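Local atomic coordinates of L-asparagine oxygenase (Streptomyces coelicolor, PDB entry 2OG5), a protein that catalyses the iron(II)- and 2-oxoglutarate-dependent 3-hydroxylation of L-asparagine to (2S,3S)-3-hydroxyasparagine, a building block of the calcium-dependent antibiotic. Residues 49-54 with 133-138; 66-71 with 124-129; 166-169 with 173-176; 314-319 with 323-328. All coordinates share one frame; numbering follows the deposited sequence.

Contact 1 (49-54 with 133-138); sequences EEIAWK and LLMTAC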
loop_
_atom_site.group_PDB
_atom_site.type_symbol
_atom_site.label_atom_id
_atom_site.label_comp_id
_atom_site.label_asym_id
_atom_site.label_seq_id
_atom_site.Cartn_x
_atom_site.Cartn_y
_atom_site.Cartn_z
ATOM N N GLU A 49 21.726 3.004 0.920
ATOM C CA GLU A 49 21.879 4.294 0.245
ATOM C C GLU A 49 22.794 4.169 -0.977
ATOM O O GLU A 49 22.471 4.667 -2.050
ATOM C CB GLU A 49 22.419 5.345 1.222
ATOM C CG GLU A 49 22.584 6.734 0.616
ATOM C CD GLU A 49 23.183 7.727 1.584
ATOM O OE1 GLU A 49 24.164 7.372 2.279
ATOM O OE2 GLU A 49 22.687 8.873 1.633
ATOM N N GLU A 50 23.929 3.496 -0.808
ATOM C CA GLU A 50 24.863 3.271 -1.914
ATOM C C GLU A 50 24.202 2.493 -3.045
ATOM O O GLU A 50 24.329 2.843 -4.210
ATOM C CB GLU A 50 26.102 2.506 -1.425
ATOM C CG GLU A 50 27.177 2.269 -2.491
ATOM C CD GLU A 50 28.372 1.448 -1.984
ATOM O OE1 GLU A 50 28.273 0.820 -0.903
ATOM O OE2 GLU A 50 29.416 1.426 -2.681
ATOM N N ILE A 51 23.500 1.427 -2.679
ATOM C CA ILE A 51 22.831 0.575 -3.654
ATOM C C ILE A 51 21.729 1.350 -4.398
ATOM O O ILE A 51 21.620 1.260 -5.617
ATOM C CB ILE A 51 22.215 -0.673 -2.971
ATOM C CG1 ILE A 51 23.310 -1.587 -2.405
ATOM C CG2 ILE A 51 21.381 -1.470 -3.965
ATOM C CD1 ILE A 51 22.801 -2.564 -1.344
ATOM N N ALA A 52 20.925 2.108 -3.653
ATOM C CA ALA A 52 19.834 2.881 -4.236
ATOM C C ALA A 52 20.347 3.959 -5.184
ATOM O O ALA A 52 19.800 4.142 -6.270
ATOM C CB ALA A 52 18.980 3.496 -3.141
ATOM N N TRP A 53 21.407 4.662 -4.787
ATOM C CA TRP A 53 21.977 5.697 -5.654
ATOM C C TRP A 53 22.562 5.114 -6.935
ATOM O O TRP A 53 22.402 5.691 -8.008
ATOM C CB TRP A 53 23.033 6.529 -4.913
ATOM C CG TRP A 53 22.439 7.669 -4.167
ATOM C CD1 TRP A 53 22.382 7.826 -2.811
ATOM C CD2 TRP A 53 21.799 8.823 -4.730
ATOM N NE1 TRP A 53 21.752 9.009 -2.496
ATOM C CE2 TRP A 53 21.378 9.636 -3.656
ATOM C CE3 TRP A 53 21.532 9.242 -6.041
ATOM C CZ2 TRP A 53 20.710 10.851 -3.849
ATOM C CZ3 TRP A 53 20.864 10.448 -6.233
ATOM C CH2 TRP A 53 20.462 11.240 -5.142
ATOM N N LYS A 54 23.247 3.979 -6.821
ATOM C CA LYS A 54 23.806 3.302 -7.989
ATOM C C LYS A 54 22.701 2.894 -8.966
ATOM O O LYS A 54 22.820 3.093 -10.172
ATOM C CB LYS A 54 24.625 2.086 -7.558
ATOM C CG LYS A 54 25.350 1.366 -8.690
ATOM C CD LYS A 54 26.231 0.254 -8.141
ATOM C CE LYS A 54 26.730 -0.690 -9.239
ATOM N NZ LYS A 54 26.894 -2.101 -8.740
ATOM N N LEU A 133 11.600 1.613 -3.509
ATOM C CA LEU A 133 10.330 0.912 -3.625
ATOM C C LEU A 133 10.412 -0.292 -4.550
ATOM O O LEU A 133 9.882 -1.350 -4.222
ATOM C CB LEU A 133 9.226 1.861 -4.093
ATOM C CG LEU A 133 8.686 2.791 -3.005
ATOM C CD1 LEU A 133 7.934 3.956 -3.651
ATOM C CD2 LEU A 133 7.772 2.050 -2.014
ATOM N N LEU A 134 11.042 -0.147 -5.715
ATOM C CA LEU A 134 11.015 -1.248 -6.673
ATOM C C LEU A 134 11.961 -2.377 -6.242
ATOM O O LEU A 134 11.682 -3.558 -6.484
ATOM C CB LEU A 134 11.272 -0.762 -8.105
ATOM C CG LEU A 134 10.158 0.136 -8.679
ATOM C CD1 LEU A 134 10.407 0.500 -10.144
ATOM C CD2 LEU A 134 8.781 -0.497 -8.539
ATOM N N MET A 135 13.065 -2.043 -5.576
ATOM C CA MET A 135 13.932 -3.091 -5.003
ATOM C C MET A 135 13.149 -3.900 -3.972
ATOM O O MET A 135 13.121 -5.132 -4.030
ATOM C CB MET A 135 15.198 -2.502 -4.368
ATOM C CG MET A 135 16.210 -2.004 -5.375
ATOM S SD MET A 135 17.794 -1.496 -4.651
ATOM C CE MET A 135 17.310 -0.035 -3.722
ATOM N N THR A 136 12.466 -3.222 -3.058
ATOM C CA THR A 136 11.715 -3.921 -2.013
ATOM C C THR A 136 10.582 -4.754 -2.610
ATOM O O THR A 136 10.326 -5.872 -2.161
ATOM C CB THR A 136 11.150 -2.958 -0.964
ATOM O OG1 THR A 136 12.211 -2.121 -0.479
ATOM C CG2 THR A 136 10.529 -3.725 0.201
ATOM N N ALA A 137 9.903 -4.224 -3.623
ATOM C CA ALA A 137 8.838 -4.972 -4.286
ATOM C C ALA A 137 9.360 -6.280 -4.861
ATOM O O ALA A 137 8.715 -7.321 -4.754
ATOM C CB ALA A 137 8.203 -4.129 -5.398
ATOM N N CYS A 138 10.542 -6.223 -5.474
ATOM C CA CYS A 138 11.152 -7.422 -6.038
ATOM C C CYS A 138 11.628 -8.422 -4.981
ATOM O O CYS A 138 11.792 -9.611 -5.277
ATOM C CB CYS A 138 12.309 -7.044 -6.968
ATOM S SG CYS A 138 11.810 -6.276 -8.498
#
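The thioether of Met135 makes all the contact of residues 133-138 with residues 49-54 of helix 42-58, and it meets two residues there with two different atoms. Its sulfur, SD, lies 3.7 Å from CG2 of Ile51, the short branch of that side chain; the methyl carbon CE goes on to the next residue, where it sits 3.9 Å from both CA and CB of Ala52. The methionine runs out straight from its own helix as far as the sulfur and turns only at the last torsion (chi3 -68°), which swings CE away from the isoleucine and onto the alanine. Because Ala52 ends at CB, the methyl reaches the backbone of helix 42-58 at this point. Even so the helices stand well apart, with CA of Ala52 and CA of Met135 8.4 Å from each other, and the meeting of the segments buries only about 100 Å². This is helix-to-helix packing outside the jelly-roll core, in the helical layer that covers one side of the large mixed sheet. A second shell closes in around these three side chains: Ala75 of helix 66-76 touches both Ile51 and Met135, Ala78 packs on Ile51, and Trp79 lies against Met135. Behind the methionine, Leu133 and Ala137 turn to the sheet, where Leu133 meets Gln328 and Thr330 of strand 326-333 and Ala137 meets Val332 and Met193.

Contact 2 (66-71 with 124-129); sequences AEWVEA and REASLG. With ACY (acetic acid), chain C.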
loop_
_atom_site.group_PDB
_atom_site.type_symbol
_atom_site.label_atom_id
_atom_site.label_comp_id
_atom_site.label_asym_id
_atom_site.label_seq_id
_atom_site.Cartn_x
_atom_site.Cartn_y
_atom_site.Cartn_z
ATOM N N ALA A 66 10.795 -2.725 -18.110
ATOM C CA ALA A 66 11.177 -4.034 -17.581
ATOM C C ALA A 66 12.670 -4.119 -17.243
ATOM O O ALA A 66 13.041 -4.748 -16.263
ATOM C CB ALA A 66 10.774 -5.147 -18.550
ATOM N N GLU A 67 13.529 -3.467 -18.024
ATOM C CA GLU A 67 14.966 -3.547 -17.759
ATOM C C GLU A 67 15.364 -2.850 -16.458
ATOM O O GLU A 67 16.358 -3.220 -15.835
ATOM C CB GLU A 67 15.779 -2.985 -18.936
ATOM C CG GLU A 67 15.706 -1.489 -19.112
ATOM C CD GLU A 67 16.379 -1.037 -20.386
ATOM O OE1 GLU A 67 17.586 -1.320 -20.548
ATOM O OE2 GLU A 67 15.691 -0.420 -21.226
ATOM N N TRP A 68 14.595 -1.839 -16.056
ATOM C CA TRP A 68 14.866 -1.119 -14.813
ATOM C C TRP A 68 14.364 -1.953 -13.653
ATOM O O TRP A 68 15.031 -2.045 -12.623
ATOM C CB TRP A 68 14.184 0.249 -14.827
ATOM C CG TRP A 68 14.870 1.339 -14.044
ATOM C CD1 TRP A 68 15.751 2.254 -14.539
ATOM C CD2 TRP A 68 14.701 1.668 -12.652
ATOM N NE1 TRP A 68 16.151 3.115 -13.551
ATOM C CE2 TRP A 68 15.521 2.780 -12.385
ATOM C CE3 TRP A 68 13.943 1.128 -11.606
ATOM C CZ2 TRP A 68 15.609 3.357 -11.128
ATOM C CZ3 TRP A 68 14.026 1.711 -10.362
ATOM C CH2 TRP A 68 14.849 2.817 -10.135
ATOM N N VAL A 69 13.194 -2.568 -13.809
ATOM C CA VAL A 69 12.701 -3.469 -12.762
ATOM C C VAL A 69 13.685 -4.623 -12.573
ATOM O O VAL A 69 13.943 -5.019 -11.446
ATOM C CB VAL A 69 11.263 -3.990 -13.039
ATOM C CG1 VAL A 69 10.791 -4.899 -11.913
ATOM C CG2 VAL A 69 10.288 -2.827 -13.169
ATOM N N GLU A 70 14.247 -5.145 -13.664
ATOM C CA GLU A 70 15.282 -6.187 -13.571
ATOM C C GLU A 70 16.516 -5.703 -12.802
ATOM O O GLU A 70 17.039 -6.426 -11.955
ATOM C CB GLU A 70 15.678 -6.661 -14.971
ATOM C CG GLU A 70 16.688 -7.814 -15.000
ATOM C CD GLU A 70 17.041 -8.271 -16.414
ATOM O OE1 GLU A 70 16.486 -7.712 -17.391
ATOM O OE2 GLU A 70 17.907 -9.166 -16.557
ATOM N N ALA A 71 16.977 -4.483 -13.083
ATOM C CA ALA A 71 18.096 -3.912 -12.319
ATOM C C ALA A 71 17.736 -3.796 -10.834
ATOM O O ALA A 71 18.565 -4.055 -9.957
ATOM C CB ALA A 71 18.502 -2.558 -12.871
ATOM N N ARG A 124 7.864 8.749 -13.038
ATOM C CA ARG A 124 8.281 8.136 -14.295
ATOM C C ARG A 124 9.797 8.137 -14.444
ATOM O O ARG A 124 10.350 7.278 -15.114
ATOM C CB ARG A 124 7.671 8.870 -15.501
ATOM C CG ARG A 124 6.149 8.833 -15.585
ATOM C CD ARG A 124 5.641 7.442 -15.894
ATOM N NE ARG A 124 4.187 7.397 -16.044
ATOM C CZ ARG A 124 3.478 6.272 -16.096
ATOM N NH1 ARG A 124 4.080 5.093 -16.030
ATOM N NH2 ARG A 124 2.159 6.316 -16.225
ATOM N N GLU A 125 10.469 9.130 -13.866
ATOM C CA GLU A 125 11.930 9.210 -13.957
ATOM C C GLU A 125 12.599 8.402 -12.857
ATOM O O GLU A 125 12.030 8.206 -11.789
ATOM C CB GLU A 125 12.393 10.667 -13.863
ATOM C CG GLU A 125 11.899 11.535 -15.003
ATOM C CD GLU A 125 12.419 11.093 -16.357
ATOM O OE1 GLU A 125 13.560 10.579 -16.438
ATOM O OE2 GLU A 125 11.692 11.275 -17.359
ATOM N N ALA A 126 13.817 7.936 -13.138
ATOM C CA ALA A 126 14.630 7.262 -12.136
ATOM C C ALA A 126 14.849 8.192 -10.952
ATOM O O ALA A 126 15.041 9.406 -11.123
ATOM C CB ALA A 126 15.979 6.827 -12.731
ATOM N N SER A 127 14.795 7.631 -9.752
ATOM C CA SER A 127 14.972 8.403 -8.536
ATOM C C SER A 127 15.290 7.473 -7.382
ATOM O O SER A 127 15.098 6.257 -7.486
ATOM C CB SER A 127 13.714 9.217 -8.217
ATOM O OG SER A 127 12.675 8.381 -7.726
ATOM N N LEU A 128 15.749 8.045 -6.274
ATOM C CA LEU A 128 16.045 7.277 -5.071
ATOM C C LEU A 128 14.786 6.595 -4.506
ATOM O O LEU A 128 14.825 5.428 -4.091
ATOM C CB LEU A 128 16.690 8.184 -4.021
ATOM C CG LEU A 128 17.756 7.588 -3.124
ATOM C CD1 LEU A 128 18.931 7.059 -3.941
ATOM C CD2 LEU A 128 18.228 8.652 -2.134
ATOM N N GLY A 129 13.666 7.315 -4.503
ATOM C CA GLY A 129 12.408 6.746 -4.021
ATOM C C GLY A 129 11.930 5.575 -4.857
ATOM O O GLY A 129 11.506 4.545 -4.316
HETATM C C ACY C . 1.637 9.977 -16.021
HETATM O O ACY C . 0.871 9.007 -16.157
HETATM O OXT ACY C . 2.869 9.952 -16.228
HETATM C CH3 ACY C . 1.020 11.262 -15.564
#
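Apolar packing joins the segments through the indole of Trp68 and the methyl group of Ala126. CB of Ala126 comes obliquely to the ring, 3.8 Å from NE1 and equally far from CZ2, so it sits by the CE2 corner, between those two atoms. Further along the six-membered ring, CH2 of Trp68 is 4.3 Å from the backbone O of Ser127, which lies near the ring plane at the edge. In the fold, Trp68 projects from the first turn of helix 66-76 and wedges between two other helices, touching Leu55 of helix 42-58 and Ala131 and Leu134 of helix 128-140. Ser127 is the N-cap of that last helix, its OG accepting a hydrogen bond from the backbone N of Ala130. Polar and ionic contacts gather at the Arg124 end of residues 124-129. A bend at chi2 (-69°) turns the guanidinium edge of Arg124 to an acetate, probably from the crystallisation liquor, which it grips at two points: NE donates to OXT of the acetate at 2.9 Å, and NH2 to its O at 3.0 Å, both nearly straight. NH1 forms a salt bridge with Asp64, while Asn151 ND2 gives the acetate a further hydrogen bond.

Contact 3 (166-169 with 173-176); sequences EFQG and STLL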
loop_
_atom_site.group_PDB
_atom_site.type_symbol
_atom_site.label_atom_id
_atom_site.label_comp_id
_atom_site.label_asym_id
_atom_site.label_seq_id
_atom_site.Cartn_x
_atom_site.Cartn_y
_atom_site.Cartn_z
ATOM N N GLU A 166 -12.244 16.191 -0.825
ATOM C CA GLU A 166 -13.253 15.212 -0.413
ATOM C C GLU A 166 -13.100 13.844 -1.069
ATOM O O GLU A 166 -13.905 12.948 -0.812
ATOM C CB GLU A 166 -14.661 15.738 -0.719
ATOM C CG GLU A 166 -14.970 17.097 -0.122
ATOM C CD GLU A 166 -14.875 17.123 1.394
ATOM O OE1 GLU A 166 -15.312 16.145 2.045
ATOM O OE2 GLU A 166 -14.364 18.129 1.937
ATOM N N PHE A 167 -12.077 13.678 -1.900
ATOM C CA PHE A 167 -11.862 12.432 -2.634
ATOM C C PHE A 167 -11.369 11.332 -1.705
ATOM O O PHE A 167 -10.459 11.563 -0.902
ATOM C CB PHE A 167 -10.832 12.669 -3.742
ATOM C CG PHE A 167 -10.688 11.530 -4.703
ATOM C CD1 PHE A 167 -11.722 11.206 -5.577
ATOM C CD2 PHE A 167 -9.505 10.795 -4.767
ATOM C CE1 PHE A 167 -11.586 10.157 -6.472
ATOM C CE2 PHE A 167 -9.369 9.737 -5.671
ATOM C CZ PHE A 167 -10.404 9.425 -6.518
ATOM N N GLN A 168 -11.965 10.141 -1.823
ATOM C CA GLN A 168 -11.502 8.954 -1.097
ATOM C C GLN A 168 -10.360 8.304 -1.870
ATOM O O GLN A 168 -10.534 7.258 -2.517
ATOM C CB GLN A 168 -12.652 7.956 -0.896
ATOM C CG GLN A 168 -13.714 8.421 0.076
ATOM C CD GLN A 168 -13.165 8.566 1.485
ATOM O OE1 GLN A 168 -12.591 7.622 2.027
ATOM N NE2 GLN A 168 -13.325 9.751 2.075
ATOM N N GLY A 169 -9.194 8.938 -1.813
ATOM C CA GLY A 169 -8.021 8.483 -2.538
ATOM C C GLY A 169 -6.798 9.353 -2.331
ATOM O O GLY A 169 -6.798 10.241 -1.466
ATOM N N SER A 173 -7.760 14.947 1.334
ATOM C CA SER A 173 -7.284 15.280 2.679
ATOM C C SER A 173 -8.385 15.215 3.744
ATOM O O SER A 173 -8.152 15.536 4.907
ATOM C CB SER A 173 -6.609 16.650 2.644
ATOM O OG SER A 173 -7.435 17.592 1.983
ATOM N N THR A 174 -9.581 14.801 3.347
ATOM C CA THR A 174 -10.629 14.461 4.287
ATOM C C THR A 174 -10.328 13.060 4.823
ATOM O O THR A 174 -9.488 12.347 4.284
ATOM C CB THR A 174 -12.006 14.492 3.611
ATOM O OG1 THR A 174 -13.031 14.345 4.603
ATOM C CG2 THR A 174 -12.121 13.387 2.588
ATOM N N LEU A 175 -11.004 12.665 5.887
ATOM C CA LEU A 175 -10.804 11.332 6.435
ATOM C C LEU A 175 -10.973 10.271 5.343
ATOM O O LEU A 175 -11.996 10.241 4.644
ATOM C CB LEU A 175 -11.768 11.084 7.595
ATOM C CG LEU A 175 -11.553 9.771 8.354
ATOM C CD1 LEU A 175 -11.934 9.923 9.816
ATOM C CD2 LEU A 175 -12.328 8.632 7.717
ATOM N N LEU A 176 -9.960 9.412 5.209
ATOM C CA LEU A 176 -9.953 8.335 4.234
ATOM C C LEU A 176 -10.408 7.076 4.956
ATOM O O LEU A 176 -9.712 6.568 5.838
ATOM C CB LEU A 176 -8.549 8.143 3.679
ATOM C CG LEU A 176 -8.355 7.017 2.669
ATOM C CD1 LEU A 176 -9.133 7.294 1.385
ATOM C CD2 LEU A 176 -6.878 6.808 2.365
HETATM O O HOH W 1 -9.289 11.554 1.621
#
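In Gln168 CG lies beside the backbone N (chi1 -70°) and the chain bends at chi2 (-65°), which folds its amide across to residues 173-176, although CB itself does not point there. The side chains of Gln168 and Leu176 run antiparallel alongside each other. The amide uses both of its ends. NE2 donates to the backbone O of Leu175 over 2.9 Å, with an angle of 170° at the hydrogen and the acceptor lying almost in the amide plane. OE1 rests 3.5 Å from both CA and CD1 of Leu176 and accepts a hydrogen bond from the backbone N of Thr177. The glutamine is itself the centre of an inverse gamma turn, closed by a weak bond from Gly169 N to Phe167 O. That same carbonyl receives a hydrogen bond from a water, which donates its other proton to O of Thr174 and so bridges the two backbones. Beside the water, CG2 of Thr174 packs on the main chain, 3.7 Å from CA of Glu166, and CD1 of Leu176 covers the backbone N of Gly169 at 3.6 Å. These residues form a loop leading into strand 176-179, next to the metal site: Leu176 lies close to His179, an iron ligand that here holds sodium, and Gly169 precedes Asn170, which binds L-asparagine. A side-chain amide and a water thus link the two limbs through backbone carbonyls, and Thr174 O has Arg313 as a second partner, which is consistent with a defined loop shape beside the metal site.

Contact 4 (314-319 with 323-328); sequences TEFTPR and TDRWLQ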
loop_
_atom_site.group_PDB
_atom_site.type_symbol
_atom_site.label_atom_id
_atom_site.label_comp_id
_atom_site.label_asym_id
_atom_site.label_seq_id
_atom_site.Cartn_x
_atom_site.Cartn_y
_atom_site.Cartn_z
ATOM N N THR A 314 -6.178 9.885 8.552
ATOM C CA THR A 314 -6.886 10.982 9.207
ATOM C C THR A 314 -6.993 12.205 8.295
ATOM O O THR A 314 -6.245 12.352 7.327
ATOM C CB THR A 314 -6.169 11.407 10.493
ATOM O OG1 THR A 314 -4.843 11.830 10.171
ATOM C CG2 THR A 314 -6.114 10.260 11.482
ATOM N N GLU A 315 -7.928 13.088 8.628
ATOM C CA GLU A 315 -8.120 14.347 7.918
ATOM C C GLU A 315 -6.998 15.331 8.248
ATOM O O GLU A 315 -6.477 15.340 9.370
ATOM C CB GLU A 315 -9.483 14.913 8.318
ATOM C CG GLU A 315 -9.771 16.363 8.026
ATOM C CD GLU A 315 -11.036 16.808 8.741
ATOM O OE1 GLU A 315 -10.943 17.514 9.766
ATOM O OE2 GLU A 315 -12.128 16.418 8.293
ATOM N N PHE A 316 -6.629 16.157 7.277
ATOM C CA PHE A 316 -5.664 17.232 7.496
ATOM C C PHE A 316 -5.950 18.398 6.577
ATOM O O PHE A 316 -6.728 18.268 5.637
ATOM C CB PHE A 316 -4.217 16.738 7.372
ATOM C CG PHE A 316 -3.812 16.299 5.991
ATOM C CD1 PHE A 316 -2.897 17.036 5.254
ATOM C CD2 PHE A 316 -4.304 15.116 5.452
ATOM C CE1 PHE A 316 -2.506 16.628 3.995
ATOM C CE2 PHE A 316 -3.905 14.695 4.190
ATOM C CZ PHE A 316 -3.004 15.446 3.468
ATOM N N THR A 317 -5.364 19.550 6.880
ATOM C CA THR A 317 -5.567 20.740 6.064
ATOM C C THR A 317 -4.291 21.054 5.300
ATOM O O THR A 317 -3.322 21.532 5.891
ATOM C CB THR A 317 -5.958 21.946 6.933
ATOM O OG1 THR A 317 -7.094 21.595 7.737
ATOM C CG2 THR A 317 -6.280 23.165 6.054
ATOM N N PRO A 318 -4.262 20.754 3.987
ATOM C CA PRO A 318 -3.050 21.051 3.228
ATOM C C PRO A 318 -2.706 22.533 3.168
ATOM O O PRO A 318 -3.597 23.385 3.206
ATOM C CB PRO A 318 -3.378 20.536 1.819
ATOM C CG PRO A 318 -4.439 19.537 2.022
ATOM C CD PRO A 318 -5.266 20.075 3.149
ATOM N N ARG A 319 -1.417 22.824 3.072
ATOM C CA ARG A 319 -0.936 24.186 2.884
ATOM C C ARG A 319 -0.963 24.600 1.415
ATOM O O ARG A 319 -1.144 25.785 1.102
ATOM C CB ARG A 319 0.492 24.316 3.409
ATOM C CG ARG A 319 0.625 24.155 4.917
ATOM C CD ARG A 319 2.069 24.072 5.300
ATOM N NE ARG A 319 2.265 24.081 6.744
ATOM C CZ ARG A 319 3.453 23.976 7.334
ATOM N NH1 ARG A 319 4.565 23.822 6.617
ATOM N NH2 ARG A 319 3.526 23.994 8.659
ATOM N N THR A 323 5.122 22.262 0.577
ATOM C CA THR A 323 5.705 21.663 1.786
ATOM C C THR A 323 4.851 20.522 2.359
ATOM O O THR A 323 5.180 19.956 3.395
ATOM C CB THR A 323 5.954 22.721 2.899
ATOM O OG1 THR A 323 4.714 23.176 3.448
ATOM C CG2 THR A 323 6.741 23.930 2.348
ATOM N N ASP A 324 3.756 20.188 1.689
ATOM C CA ASP A 324 2.843 19.159 2.184
ATOM C C ASP A 324 3.391 17.732 2.137
ATOM O O ASP A 324 4.383 17.439 1.471
ATOM C CB ASP A 324 1.514 19.195 1.412
ATOM C CG ASP A 324 0.663 20.403 1.762
ATOM O OD1 ASP A 324 0.309 20.554 2.957
ATOM O OD2 ASP A 324 0.319 21.163 0.841
ATOM N N ARG A 325 2.699 16.878 2.893
ATOM C CA ARG A 325 2.890 15.428 2.928
ATOM C C ARG A 325 3.129 14.851 1.538
ATOM O O ARG A 325 2.364 15.127 0.630
ATOM C CB ARG A 325 1.611 14.816 3.518
ATOM C CG ARG A 325 1.630 13.332 3.841
ATOM C CD ARG A 325 0.279 12.955 4.466
ATOM N NE ARG A 325 0.210 11.618 5.059
ATOM C CZ ARG A 325 -0.352 10.555 4.490
ATOM N NH1 ARG A 325 -0.877 10.619 3.270
ATOM N NH2 ARG A 325 -0.373 9.409 5.137
ATOM N N TRP A 326 4.160 14.022 1.394
ATOM C CA TRP A 326 4.487 13.383 0.117
ATOM C C TRP A 326 4.920 11.952 0.402
ATOM O O TRP A 326 5.992 11.739 0.989
ATOM C CB TRP A 326 5.621 14.134 -0.586
ATOM C CG TRP A 326 5.920 13.701 -1.999
ATOM C CD1 TRP A 326 5.349 12.662 -2.697
ATOM C CD2 TRP A 326 6.893 14.278 -2.881
ATOM N NE1 TRP A 326 5.889 12.585 -3.948
ATOM C CE2 TRP A 326 6.841 13.557 -4.091
ATOM C CE3 TRP A 326 7.788 15.351 -2.774
ATOM C CZ2 TRP A 326 7.648 13.866 -5.181
ATOM C CZ3 TRP A 326 8.601 15.654 -3.869
ATOM C CH2 TRP A 326 8.521 14.909 -5.052
ATOM N N LEU A 327 4.089 10.984 0.021
ATOM C CA LEU A 327 4.492 9.573 0.026
ATOM C C LEU A 327 4.587 9.100 -1.407
ATOM O O LEU A 327 3.945 9.653 -2.295
ATOM C CB LEU A 327 3.489 8.672 0.756
ATOM C CG LEU A 327 2.845 9.168 2.034
ATOM C CD1 LEU A 327 1.846 8.147 2.583
ATOM C CD2 LEU A 327 3.887 9.522 3.094
ATOM N N GLN A 328 5.388 8.063 -1.630
ATOM C CA GLN A 328 5.318 7.306 -2.876
ATOM C C GLN A 328 4.900 5.870 -2.562
ATOM O O GLN A 328 5.279 5.303 -1.535
ATOM C CB GLN A 328 6.626 7.391 -3.654
ATOM C CG GLN A 328 6.800 8.797 -4.224
ATOM C CD GLN A 328 8.001 8.984 -5.117
ATOM O OE1 GLN A 328 9.074 8.407 -4.889
ATOM N NE2 GLN A 328 7.839 9.832 -6.130
#
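Arg319 reaches back over residues 323-324 with a side chain that stays extended from CG onward. Its CB lies 3.8 Å from OD1 of Asp324, and CG is still near that oxygen; CD then passes 3.4 Å from OG1 of Thr323. At the tip NH1 donates to the same OG1 over 3.2 Å, with the hydroxyl oxygen near the guanidinium plane at its edge. The backbone N of Arg319, in turn, donates to OD1 of Asp324 at 2.9 Å, using the syn lone pair of OD1. Both acceptors have further partners within the turn: OD2 of Asp324 takes the backbone N of Tyr320, and OG1 of Thr323 is hydrogen-bonded to Asp321. One carboxylate thus holds two successive backbone N-H groups of the connection between strands 309-313 and 326-333 of the jelly-roll fold, the first of which carries the iron ligand His311. CA of Pro318 packs on the same carboxylate, 3.4 Å from OD1. Further toward the active site, in the conformer described, CD of Arg325 lies near the ring of Phe316, 4.2 Å from CZ and oblique to it. Arg325 binds 2-oxoglutarate; CG of Leu327 lies over one face of its guanidinium, toward the rim, and Val158 of strand 156-158 also touches the arginine.

Contacts 1 and 2 lie in the helical layer, their centres 9 Å apart, and share helix 128-140; along the chain the segments of contact 2 fall between those of contact 1. Contacts 3 and 4 follow in series, with centres 11 Å apart, and are joined where O of Ser173 and N of Phe316 make a probable hydrogen bond. The centre of contact 4 is about 25 Å from those of contacts 1 and 2, but Gln328 on strand 326-333 touches both Leu133 and Gly129. Contact 3 lies across the chain's centre from contact 1, their centres about 30 Å apart. One pair thus joins elements of the helical layer, whereas the other shapes loops near the iron, asparagine and 2-oxoglutarate sites.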